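Local coordinates for putative flavoprotein decarboxylase (Streptomyces olivoviridis, PDB 6JLS) that binds flavin mononucleotide and acts as a cysteine decarboxylase in the biosynthesis of thioviridamide, at residues 17-22 with 186-191; 34-39 with 66-71; 59-64 with 72-77; 88-93 with 122-127. One frame throughout, in Å; residues are numbered along the deposited sequence.

Interaction 1: 17-22 with 186-191; sequences LTLTMC and AVALKS
Leu-189 sends one methyl branch between two leucines that face it from the other segment. Its CD2 meets Leu-19 CD1 at 3.9 Å, the two side chains lying at about a right angle, and Leu-17 CD1 at 4.1 Å, where the approach is oblique. The bond leaving the Leu-189 backbone does not aim at the strand; with CG beside the backbone N (chi1 -66°), the branched end nevertheless swings nearer to it. Leu-17 CD1 also rests 4.1 Å from the carbonyl oxygen Leu-189 O, so it covers backbone as well as side chain. The preceding residue, Ala-188, turns its methyl toward the strand, with CB 4.3 Å from Leu-19 CD1.

The strand 18-23 lies in the interior of a parallel Rossmann-like sheet, and helix 182-193, close to the end of the chain, packs over Leu-19 on one face of the strand and over Leu-17, just before the strand begins. Helix 32-40 covers the same face, meeting Leu-19 through Leu-39. Leu-189 also touches Val-44, while Ala-188 reaches Val-97 of the neighbouring strand. Within the helix, Ser-191 folds its hydroxyl back onto the preceding turn: OG donates to Val-187 O at 3.1 Å, tilted 31° from the carbonyl plane. Ser-191 N donates to the same oxygen from the opposite face of that plane.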
loop_
_atom_site.group_PDB
_atom_site.type_symbol
_atom_site.label_atom_id
_atom_site.label_comp_id
_atom_site.label_asym_id
_atom_site.label_seq_id
_atom_site.Cartn_x
_atom_site.Cartn_y
_atom_site.Cartn_z
ATOM N N LEU A 17 -28.370 22.629 26.655
ATOM C CA LEU A 17 -28.060 21.219 26.822
ATOM C C LEU A 17 -26.953 20.775 25.871
ATOM O O LEU A 17 -26.875 21.231 24.725
ATOM C CB LEU A 17 -29.314 20.378 26.587
ATOM C CG LEU A 17 -30.481 20.681 27.530
ATOM C CD1 LEU A 17 -31.664 19.751 27.272
ATOM C CD2 LEU A 17 -30.010 20.571 28.970
ATOM N N THR A 18 -26.099 19.883 26.360
ATOM C CA THR A 18 -25.123 19.168 25.547
ATOM C C THR A 18 -25.574 17.717 25.432
ATOM O O THR A 18 -25.603 16.996 26.437
ATOM C CB THR A 18 -23.727 19.239 26.172
ATOM O OG1 THR A 18 -23.282 20.599 26.209
ATOM C CG2 THR A 18 -22.738 18.411 25.375
ATOM N N LEU A 19 -25.918 17.288 24.222
ATOM C CA LEU A 19 -26.367 15.922 23.993
ATOM C C LEU A 19 -25.399 15.177 23.082
ATOM O O LEU A 19 -25.008 15.682 22.023
ATOM C CB LEU A 19 -27.769 15.898 23.379
ATOM C CG LEU A 19 -28.356 14.494 23.218
ATOM C CD1 LEU A 19 -29.815 14.473 23.614
ATOM C CD2 LEU A 19 -28.188 13.963 21.798
ATOM N N THR A 20 -25.032 13.966 23.479
ATOM C CA THR A 20 -24.193 13.102 22.661
ATOM C C THR A 20 -25.030 11.950 22.120
ATOM O O THR A 20 -25.645 11.202 22.890
ATOM C CB THR A 20 -22.998 12.581 23.453
ATOM O OG1 THR A 20 -22.156 13.689 23.814
ATOM C CG2 THR A 20 -22.198 11.588 22.627
ATOM N N MET A 21 -25.034 11.820 20.796
ATOM C CA MET A 21 -25.742 10.790 20.047
ATOM C C MET A 21 -24.750 9.714 19.594
ATOM O O MET A 21 -23.729 10.030 18.965
ATOM C CB MET A 21 -26.429 11.455 18.850
ATOM C CG MET A 21 -27.005 10.537 17.803
ATOM S SD MET A 21 -27.942 11.459 16.527
ATOM C CE MET A 21 -27.203 13.074 16.635
ATOM N N CYS A 22 -25.035 8.452 19.908
ATOM C CA CYS A 22 -24.172 7.347 19.497
ATOM C C CYS A 22 -24.868 6.471 18.464
ATOM O O CYS A 22 -26.057 6.162 18.590
ATOM C CB CYS A 22 -23.742 6.485 20.687
ATOM S SG CYS A 22 -22.718 7.298 21.951
ATOM N N ALA A 186 -36.963 12.661 22.647
ATOM C CA ALA A 186 -37.771 13.466 23.553
ATOM C C ALA A 186 -37.548 13.048 25.001
ATOM O O ALA A 186 -37.425 13.900 25.890
ATOM C CB ALA A 186 -39.247 13.349 23.179
ATOM N N VAL A 187 -37.495 11.739 25.257
ATOM C CA VAL A 187 -37.252 11.253 26.614
ATOM C C VAL A 187 -35.864 11.661 27.091
ATOM O O VAL A 187 -35.673 12.022 28.258
ATOM C CB VAL A 187 -37.436 9.726 26.665
ATOM C CG1 VAL A 187 -37.225 9.207 28.070
ATOM C CG2 VAL A 187 -38.805 9.344 26.148
ATOM N N ALA A 188 -34.871 11.604 26.199
ATOM C CA ALA A 188 -33.522 12.021 26.562
ATOM C C ALA A 188 -33.471 13.496 26.936
ATOM O O ALA A 188 -32.823 13.868 27.921
ATOM C CB ALA A 188 -32.565 11.741 25.412
ATOM N N LEU A 189 -34.133 14.353 26.151
ATOM C CA LEU A 189 -34.127 15.781 26.447
ATOM C C LEU A 189 -34.842 16.092 27.756
ATOM O O LEU A 189 -34.408 16.985 28.494
ATOM C CB LEU A 189 -34.751 16.555 25.289
ATOM C CG LEU A 189 -33.906 16.470 24.014
ATOM C CD1 LEU A 189 -34.620 17.059 22.810
ATOM C CD2 LEU A 189 -32.563 17.144 24.225
ATOM N N LYS A 190 -35.921 15.370 28.077
ATOM C CA LYS A 190 -36.571 15.599 29.366
ATOM C C LYS A 190 -35.627 15.273 30.518
ATOM O O LYS A 190 -35.426 16.104 31.412
ATOM C CB LYS A 190 -37.873 14.794 29.469
ATOM C CG LYS A 190 -39.002 15.338 28.574
ATOM C CD LYS A 190 -40.330 14.604 28.755
ATOM C CE LYS A 190 -41.041 15.023 30.039
ATOM N NZ LYS A 190 -41.484 16.452 30.020
ATOM N N SER A 191 -35.003 14.090 30.486
ATOM C CA SER A 191 -34.054 13.702 31.530
ATOM C C SER A 191 -32.896 14.682 31.648
ATOM O O SER A 191 -32.418 14.944 32.759
ATOM C CB SER A 191 -33.507 12.300 31.249
ATOM O OG SER A 191 -34.544 11.349 31.103
#

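Interaction 2: 34-39 with 66-71; sequences HMAAWL and PFVNGS
Phe-67 lies against the helix at Ala-36 and Ala-37, and its side chain can be followed outward along these two residues. CB comes first, 3.9 Å from Ala-36 CB and 4.0 Å from the backbone atom Ala-37 N, so the root of the side chain sits on the joint between the two alanines. With CG turned beside its own backbone N (chi1 -52°), the ring runs on past Ala-37. CG is 4.0 Å from Ala-37 CB, and the closest approach of the contact is made by CD2, 3.5 Å from that same methyl carbon. CE2, one atom further out, has drawn back to 3.9 Å from Ala-37 CB. CG, CD2 and CE2 thus all lie round one small methyl, which approaches the ring obliquely.

Helix 32-40 is the first helix after strand 18-23 in this Rossmann-like fold, and residues 66-71 form the turn that carries the chain from helix 61-64 into strand 72-73 at one margin of the parallel sheet. The small alanine side chains let the turn come close, Ala-37 and Phe-67 having their CA atoms 5.3 Å apart. Val-27 of a second subunit packs on Phe-67 and Pro-66, making this turn part of a subunit interface as well.

Deeper in, Ala-36 turns its CB toward the turn and meets Val-68 CG2 at 4.1 Å. Ala-36 also packs on Leu-47 and Met-21, while Val-68 leans on Val-49 of strand 46-51.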
loop_
_atom_site.group_PDB
_atom_site.type_symbol
_atom_site.label_atom_id
_atom_site.label_comp_id
_atom_site.label_asym_id
_atom_site.label_seq_id
_atom_site.Cartn_x
_atom_site.Cartn_y
_atom_site.Cartn_z
ATOM N N HIS A 34 -30.402 12.883 9.732
ATOM C CA HIS A 34 -31.738 13.449 9.889
ATOM C C HIS A 34 -32.037 13.758 11.355
ATOM O O HIS A 34 -32.556 14.836 11.668
ATOM C CB HIS A 34 -32.779 12.499 9.290
ATOM C CG HIS A 34 -34.194 12.882 9.596
ATOM N ND1 HIS A 34 -34.678 14.161 9.418
ATOM C CD2 HIS A 34 -35.228 12.153 10.077
ATOM C CE1 HIS A 34 -35.950 14.203 9.777
ATOM N NE2 HIS A 34 -36.308 12.998 10.181
ATOM N N MET A 35 -31.682 12.841 12.273
ATOM C CA MET A 35 -31.897 13.070 13.705
ATOM C C MET A 35 -31.046 14.230 14.217
ATOM O O MET A 35 -31.514 15.048 15.019
ATOM C CB MET A 35 -31.588 11.796 14.512
ATOM C CG MET A 35 -32.401 10.566 14.121
ATOM S SD MET A 35 -31.994 8.990 14.982
ATOM C CE MET A 35 -30.223 8.814 14.758
ATOM N N ALA A 36 -29.787 14.310 13.774
ATOM C CA ALA A 36 -28.930 15.406 14.203
ATOM C C ALA A 36 -29.490 16.745 13.748
ATOM O O ALA A 36 -29.385 17.745 14.462
ATOM C CB ALA A 36 -27.514 15.207 13.664
ATOM N N ALA A 37 -30.081 16.786 12.553
ATOM C CA ALA A 37 -30.697 18.019 12.080
ATOM C C ALA A 37 -31.956 18.345 12.879
ATOM O O ALA A 37 -32.177 19.500 13.254
ATOM C CB ALA A 37 -31.008 17.906 10.591
ATOM N N TRP A 38 -32.784 17.337 13.154
ATOM C CA TRP A 38 -33.935 17.536 14.029
ATOM C C TRP A 38 -33.510 18.128 15.371
ATOM O O TRP A 38 -34.084 19.123 15.826
ATOM C CB TRP A 38 -34.663 16.202 14.212
ATOM C CG TRP A 38 -35.993 16.261 14.911
ATOM C CD1 TRP A 38 -37.197 16.589 14.359
ATOM C CD2 TRP A 38 -36.258 15.940 16.281
ATOM N NE1 TRP A 38 -38.191 16.511 15.304
ATOM C CE2 TRP A 38 -37.640 16.113 16.492
ATOM C CE3 TRP A 38 -35.458 15.532 17.352
ATOM C CZ2 TRP A 38 -38.242 15.894 17.730
ATOM C CZ3 TRP A 38 -36.058 15.313 18.584
ATOM C CH2 TRP A 38 -37.437 15.496 18.761
ATOM N N LEU A 39 -32.484 17.548 16.002
ATOM C CA LEU A 39 -31.981 18.096 17.262
ATOM C C LEU A 39 -31.407 19.493 17.072
ATOM O O LEU A 39 -31.711 20.407 17.849
ATOM C CB LEU A 39 -30.919 17.171 17.849
ATOM C CG LEU A 39 -31.397 15.774 18.224
ATOM C CD1 LEU A 39 -30.218 14.920 18.613
ATOM C CD2 LEU A 39 -32.388 15.864 19.357
ATOM N N PRO A 66 -22.212 18.438 8.841
ATOM C CA PRO A 66 -22.944 19.693 8.599
ATOM C C PRO A 66 -24.030 19.971 9.614
ATOM O O PRO A 66 -24.465 21.125 9.724
ATOM C CB PRO A 66 -23.534 19.500 7.190
ATOM C CG PRO A 66 -22.699 18.447 6.556
ATOM C CD PRO A 66 -22.307 17.535 7.675
ATOM N N PHE A 67 -24.480 18.969 10.361
ATOM C CA PHE A 67 -25.567 19.139 11.318
ATOM C C PHE A 67 -25.103 19.120 12.762
ATOM O O PHE A 67 -25.933 19.264 13.668
ATOM C CB PHE A 67 -26.623 18.052 11.100
ATOM C CG PHE A 67 -27.090 17.967 9.681
ATOM C CD1 PHE A 67 -26.649 16.954 8.850
ATOM C CD2 PHE A 67 -27.940 18.929 9.166
ATOM C CE1 PHE A 67 -27.068 16.884 7.538
ATOM C CE2 PHE A 67 -28.365 18.866 7.861
ATOM C CZ PHE A 67 -27.925 17.840 7.041
ATOM N N VAL A 68 -23.803 18.970 12.992
ATOM C CA VAL A 68 -23.236 18.700 14.305
ATOM C C VAL A 68 -22.266 19.828 14.626
ATOM O O VAL A 68 -21.205 19.943 13.994
ATOM C CB VAL A 68 -22.527 17.337 14.341
ATOM C CG1 VAL A 68 -21.744 17.164 15.636
ATOM C CG2 VAL A 68 -23.540 16.212 14.139
ATOM N N ASN A 69 -22.626 20.664 15.605
ATOM C CA ASN A 69 -21.767 21.769 16.020
ATOM C C ASN A 69 -20.717 21.359 17.045
ATOM O O ASN A 69 -19.861 22.180 17.392
ATOM C CB ASN A 69 -22.610 22.915 16.584
ATOM C CG ASN A 69 -23.348 22.525 17.839
ATOM O OD1 ASN A 69 -23.852 21.414 17.953
ATOM N ND2 ASN A 69 -23.413 23.438 18.792
ATOM N N GLY A 70 -20.761 20.131 17.538
ATOM C CA GLY A 70 -19.708 19.559 18.364
ATOM C C GLY A 70 -18.789 18.678 17.546
ATOM O O GLY A 70 -18.481 18.974 16.388
ATOM N N SER A 71 -18.363 17.569 18.138
ATOM C CA SER A 71 -17.455 16.647 17.478
ATOM C C SER A 71 -18.215 15.473 16.876
ATOM O O SER A 71 -19.257 15.057 17.386
ATOM C CB SER A 71 -16.414 16.109 18.457
ATOM O OG SER A 71 -15.702 17.160 19.080
#

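Interaction 3: 59-64 with 72-77; sequences VTTNSL and VLTDET
Thr-61 and Leu-64 pack on Val-72 and Thr-74 within the beta-alpha-beta unit made of strand 46-51, the short helix 61-64 and strand 72-73, at one margin of the Rossmann-like sheet. Val-72 meets both helix residues. Its CG1 lies 3.8 Å from Thr-61 CG2 in an oblique crossing and also touches Leu-64 CD1, while CG2 lies 4.2 Å from Leu-64 CB, the leucine and valine side chains meeting at about a right angle. Thr-61 reaches further along the other segment, its CG2 standing 3.6 Å from Thr-74 CG2.

Both threonines of that pair hold OG1 between the backbone N and the carbonyl carbon (chi1 54° in Thr-61), leaving the methyl to face the partner. The core continues inward, where Leu-64 touches Val-49 and Leu-51.

The helix 61-64 is weakly bonded and gets help at its start from the N-cap Thr-60, whose OG1 accepts from Ser-63 N at 3.0 Å. Ser-63 OG returns a bond to Thr-60 O at 2.7 Å. Thr-60 OG1 is also bonded to Gln-57 O of a second subunit, so the cap sits at an interface. Thr-74 in turn caps helix 75-81: while its methyl packs on Thr-61, its OG1 takes a nearly straight bond (169°) from Thr-77 N, 3.2 Å away.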
loop_
_atom_site.group_PDB
_atom_site.type_symbol
_atom_site.label_atom_id
_atom_site.label_comp_id
_atom_site.label_asym_id
_atom_site.label_seq_id
_atom_site.Cartn_x
_atom_site.Cartn_y
_atom_site.Cartn_z
ATOM N N VAL A 59 -23.248 4.956 7.843
ATOM C CA VAL A 59 -23.215 6.416 7.936
ATOM C C VAL A 59 -21.789 6.869 7.718
ATOM O O VAL A 59 -20.855 6.268 8.256
ATOM C CB VAL A 59 -23.676 6.962 9.305
ATOM C CG1 VAL A 59 -24.468 8.263 9.133
ATOM C CG2 VAL A 59 -24.408 5.925 10.101
ATOM N N THR A 60 -21.620 7.954 6.974
ATOM C CA THR A 60 -20.321 8.597 6.877
ATOM C C THR A 60 -20.257 9.773 7.842
ATOM O O THR A 60 -21.283 10.372 8.191
ATOM C CB THR A 60 -20.065 9.086 5.467
ATOM O OG1 THR A 60 -20.885 10.241 5.228
ATOM C CG2 THR A 60 -20.422 7.983 4.487
ATOM N N THR A 61 -19.041 10.095 8.283
ATOM C CA THR A 61 -18.888 11.250 9.153
ATOM C C THR A 61 -19.192 12.535 8.402
ATOM O O THR A 61 -19.733 13.482 8.982
ATOM C CB THR A 61 -17.480 11.282 9.755
ATOM O OG1 THR A 61 -16.515 11.212 8.710
ATOM C CG2 THR A 61 -17.280 10.095 10.665
ATOM N N ASN A 62 -18.895 12.575 7.106
ATOM C CA ASN A 62 -19.173 13.777 6.327
ATOM C C ASN A 62 -20.663 14.025 6.161
ATOM O O ASN A 62 -21.063 15.168 5.935
ATOM C CB ASN A 62 -18.471 13.684 4.971
ATOM C CG ASN A 62 -17.018 14.065 5.067
ATOM O OD1 ASN A 62 -16.508 14.272 6.165
ATOM N ND2 ASN A 62 -16.341 14.176 3.931
ATOM N N SER A 63 -21.496 12.989 6.290
ATOM C CA SER A 63 -22.938 13.191 6.270
ATOM C C SER A 63 -23.468 13.783 7.574
ATOM O O SER A 63 -24.557 14.374 7.568
ATOM C CB SER A 63 -23.640 11.867 5.983
ATOM O OG SER A 63 -23.695 11.040 7.131
ATOM N N LEU A 64 -22.730 13.640 8.684
ATOM C CA LEU A 64 -23.110 14.151 10.001
ATOM C C LEU A 64 -22.558 15.540 10.289
ATOM O O LEU A 64 -23.253 16.364 10.895
ATOM C CB LEU A 64 -22.634 13.195 11.107
ATOM C CG LEU A 64 -23.333 11.833 11.104
ATOM C CD1 LEU A 64 -22.453 10.780 11.762
ATOM C CD2 LEU A 64 -24.699 11.920 11.781
ATOM N N VAL A 72 -17.670 14.935 15.792
ATOM C CA VAL A 72 -18.100 13.661 15.232
ATOM C C VAL A 72 -16.929 12.719 15.424
ATOM O O VAL A 72 -15.869 12.911 14.815
ATOM C CB VAL A 72 -18.480 13.767 13.747
ATOM C CG1 VAL A 72 -18.871 12.402 13.210
ATOM C CG2 VAL A 72 -19.605 14.779 13.524
ATOM N N LEU A 73 -17.105 11.718 16.279
ATOM C CA LEU A 73 -16.005 10.906 16.777
ATOM C C LEU A 73 -16.114 9.493 16.244
ATOM O O LEU A 73 -17.178 8.865 16.321
ATOM C CB LEU A 73 -15.987 10.865 18.307
ATOM C CG LEU A 73 -15.935 12.194 19.054
ATOM C CD1 LEU A 73 -17.343 12.666 19.366
ATOM C CD2 LEU A 73 -15.127 12.068 20.327
ATOM N N THR A 74 -15.011 8.999 15.711
ATOM C CA THR A 74 -14.842 7.584 15.458
ATOM C C THR A 74 -13.608 7.099 16.199
ATOM O O THR A 74 -12.812 7.883 16.724
ATOM C CB THR A 74 -14.703 7.310 13.967
ATOM O OG1 THR A 74 -13.487 7.907 13.523
ATOM C CG2 THR A 74 -15.878 7.926 13.222
ATOM N N ASP A 75 -13.458 5.782 16.232
ATOM C CA ASP A 75 -12.285 5.198 16.864
ATOM C C ASP A 75 -10.984 5.705 16.230
ATOM O O ASP A 75 -10.006 5.963 16.943
ATOM C CB ASP A 75 -12.399 3.675 16.816
ATOM C CG ASP A 75 -13.351 3.137 17.890
ATOM O OD1 ASP A 75 -14.576 3.112 17.678
ATOM O OD2 ASP A 75 -12.877 2.769 18.981
ATOM N N GLU A 76 -10.962 5.892 14.904
ATOM C CA GLU A 76 -9.752 6.363 14.230
ATOM C C GLU A 76 -9.498 7.834 14.523
ATOM O O GLU A 76 -8.357 8.232 14.784
ATOM C CB GLU A 76 -9.852 6.138 12.721
ATOM C CG GLU A 76 -10.263 4.727 12.305
ATOM C CD GLU A 76 -11.780 4.525 12.273
ATOM O OE1 GLU A 76 -12.405 4.333 13.341
ATOM O OE2 GLU A 76 -12.351 4.563 11.164
ATOM N N THR A 77 -10.548 8.652 14.475
ATOM C CA THR A 77 -10.446 10.062 14.842
ATOM C C THR A 77 -9.818 10.239 16.223
ATOM O O THR A 77 -8.871 11.017 16.391
ATOM C CB THR A 77 -11.839 10.696 14.798
ATOM O OG1 THR A 77 -12.185 10.960 13.438
ATOM C CG2 THR A 77 -11.905 11.987 15.603
#

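Interaction 4: 88-93 with 122-127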
loop_
_atom_site.group_PDB
_atom_site.type_symbol
_atom_site.label_atom_id
_atom_site.label_comp_id
_atom_site.label_asym_id
_atom_site.label_seq_id
_atom_site.Cartn_x
_atom_site.Cartn_y
_atom_site.Cartn_z
ATOM N N ARG A 88 -13.891 13.319 27.791
ATOM C CA ARG A 88 -14.255 14.696 28.091
ATOM C C ARG A 88 -15.679 14.986 27.635
ATOM O O ARG A 88 -16.448 15.637 28.348
ATOM C CB ARG A 88 -13.268 15.650 27.424
ATOM C CG ARG A 88 -13.275 17.073 27.984
ATOM C CD ARG A 88 -12.471 18.034 27.098
ATOM N NE ARG A 88 -11.161 17.492 26.727
ATOM C CZ ARG A 88 -10.855 17.040 25.510
ATOM N NH1 ARG A 88 -11.762 17.075 24.540
ATOM N NH2 ARG A 88 -9.642 16.555 25.259
ATOM N N ILE A 89 -16.057 14.487 26.458
ATOM C CA ILE A 89 -17.395 14.740 25.927
ATOM C C ILE A 89 -18.452 14.005 26.745
ATOM O O ILE A 89 -19.544 14.532 26.990
ATOM C CB ILE A 89 -17.451 14.362 24.432
ATOM C CG1 ILE A 89 -16.801 15.459 23.592
ATOM C CG2 ILE A 89 -18.880 14.132 23.983
ATOM C CD1 ILE A 89 -16.763 15.155 22.121
ATOM N N ALA A 90 -18.149 12.785 27.187
ATOM C CA ALA A 90 -19.064 12.102 28.099
ATOM C C ALA A 90 -19.312 12.939 29.347
ATOM O O ALA A 90 -20.462 13.134 29.754
ATOM C CB ALA A 90 -18.516 10.729 28.485
ATOM N N ALA A 91 -18.240 13.456 29.955
ATOM C CA ALA A 91 -18.384 14.262 31.164
ATOM C C ALA A 91 -19.220 15.508 30.913
ATOM O O ALA A 91 -20.038 15.877 31.759
ATOM C CB ALA A 91 -17.010 14.651 31.709
ATOM N N GLU A 92 -19.049 16.145 29.754
ATOM C CA GLU A 92 -19.740 17.378 29.397
ATOM C C GLU A 92 -21.162 17.159 28.892
ATOM O O GLU A 92 -21.822 18.130 28.519
ATOM C CB GLU A 92 -18.921 18.128 28.339
ATOM C CG GLU A 92 -17.512 18.495 28.801
ATOM C CD GLU A 92 -16.632 19.076 27.700
ATOM O OE1 GLU A 92 -17.081 19.153 26.531
ATOM O OE2 GLU A 92 -15.482 19.454 28.017
ATOM N N SER A 93 -21.659 15.933 28.856
ATOM C CA SER A 93 -22.966 15.676 28.267
ATOM C C SER A 93 -24.053 15.703 29.328
ATOM O O SER A 93 -23.859 15.212 30.441
ATOM C CB SER A 93 -22.975 14.322 27.561
ATOM O OG SER A 93 -22.045 14.297 26.501
ATOM N N VAL A 122 -20.437 5.756 26.861
ATOM C CA VAL A 122 -21.577 5.391 27.698
ATOM C C VAL A 122 -21.103 5.022 29.095
ATOM O O VAL A 122 -21.633 5.514 30.097
ATOM C CB VAL A 122 -22.386 4.247 27.054
ATOM C CG1 VAL A 122 -23.472 3.719 28.036
ATOM C CG2 VAL A 122 -23.023 4.716 25.758
ATOM N N MET A 123 -20.081 4.165 29.187
ATOM C CA MET A 123 -19.637 3.722 30.506
ATOM C C MET A 123 -18.964 4.832 31.308
ATOM O O MET A 123 -18.867 4.708 32.532
ATOM C CB MET A 123 -18.704 2.524 30.384
ATOM C CG MET A 123 -19.439 1.262 30.011
ATOM S SD MET A 123 -18.411 -0.195 30.183
ATOM C CE MET A 123 -18.131 -0.169 31.962
ATOM N N ALA A 124 -18.509 5.910 30.662
ATOM C CA ALA A 124 -17.956 7.055 31.374
ATOM C C ALA A 124 -19.012 8.085 31.747
ATOM O O ALA A 124 -18.734 8.978 32.554
ATOM C CB ALA A 124 -16.862 7.733 30.533
ATOM N N ALA A 125 -20.207 7.986 31.187
ATOM C CA ALA A 125 -21.204 9.023 31.364
ATOM C C ALA A 125 -21.890 8.885 32.714
ATOM O O ALA A 125 -22.209 7.777 33.162
ATOM C CB ALA A 125 -22.239 8.963 30.240
ATOM N N GLU A 126 -22.116 10.027 33.358
ATOM C CA GLU A 126 -22.868 10.102 34.601
ATOM C C GLU A 126 -24.222 10.774 34.419
ATOM O O GLU A 126 -25.022 10.817 35.363
ATOM C CB GLU A 126 -22.038 10.828 35.656
ATOM C CG GLU A 126 -20.855 10.005 36.118
ATOM C CD GLU A 126 -20.105 10.661 37.245
ATOM O OE1 GLU A 126 -19.613 11.791 37.047
ATOM O OE2 GLU A 126 -20.024 10.056 38.333
ATOM N N CYS A 127 -24.502 11.269 33.220
ATOM C CA CYS A 127 -25.792 11.816 32.844
ATOM C C CYS A 127 -26.759 10.691 32.487
ATOM O O CYS A 127 -26.357 9.533 32.349
ATOM C CB CYS A 127 -25.597 12.755 31.655
ATOM S SG CYS A 127 -24.819 11.921 30.245
HETATM O O HOH W 1 -21.803 12.783 32.323
#
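Ala-90 sets its methyl against Ala-124 and Ala-125, its CB 4.0 Å from Ala-124 CB and 4.5 Å from Ala-125 CB. The Ala-90 and Ala-125 CA atoms are only 5.0 Å apart, a closeness that such short side chains permit. Beyond this methyl pairing the segments are joined through a water, which donates to Ala-90 O at 2.9 Å and accepts from Glu-126 N at 3.0 Å, bridging the final turn of one helix to the loop that leaves the other.

At the loop end of the contact, Cys-127 folds over the carbonyl of Ser-93. Its CB is 3.2 Å from Ser-93 O, and SG, held between the backbone N and carbonyl carbon of its own residue (chi1 57°), also lies beside that oxygen, at 3.4 Å. The Ser-93 side chain is turned elsewhere: OG donates back to Ile-89 O at 2.6 Å, approaching 34° from the carbonyl plane, and it is also hydrogen-bonded to Thr-20 OG1 of strand 18-23. The backbone carbonyl is therefore what Ser-93 presents to Cys-127, along with its CB.

Val-122, Ala-125 and Cys-127 all lean on Val-96 of strand 95-101, and Asn-136 of another subunit packs on Ala-124. Two helices lying side by side on one face of a parallel sheet, each leading through a short loop into one of two adjacent strands, 95-101 and 129-133, are the arrangement of a Rossmann-like fold.

In the fold
From the N terminus, strand 18-23 enters interaction 1, which closes only when helix 182-193 returns near the other end of the chain; the other three contacts fall within this span. Interactions 2 and 3 cross, their segments alternating: interaction 2 closes at 66-71, tying helix 32-40 to the loop before strand 72-73, and interaction 3 at 72-77 after a short connection, tying helix 61-64 to that strand and the start of helix 75-81. Both border the second subunit. Interaction 4 follows in series, closing when helix 117-124 comes back beside helix 85-91 on the opposite face of the sheet. Met-21 connects interactions 1 and 2, Thr-20 meets Ser-93 of interaction 4, and Ile-89 reaches Leu-73 of interaction 3.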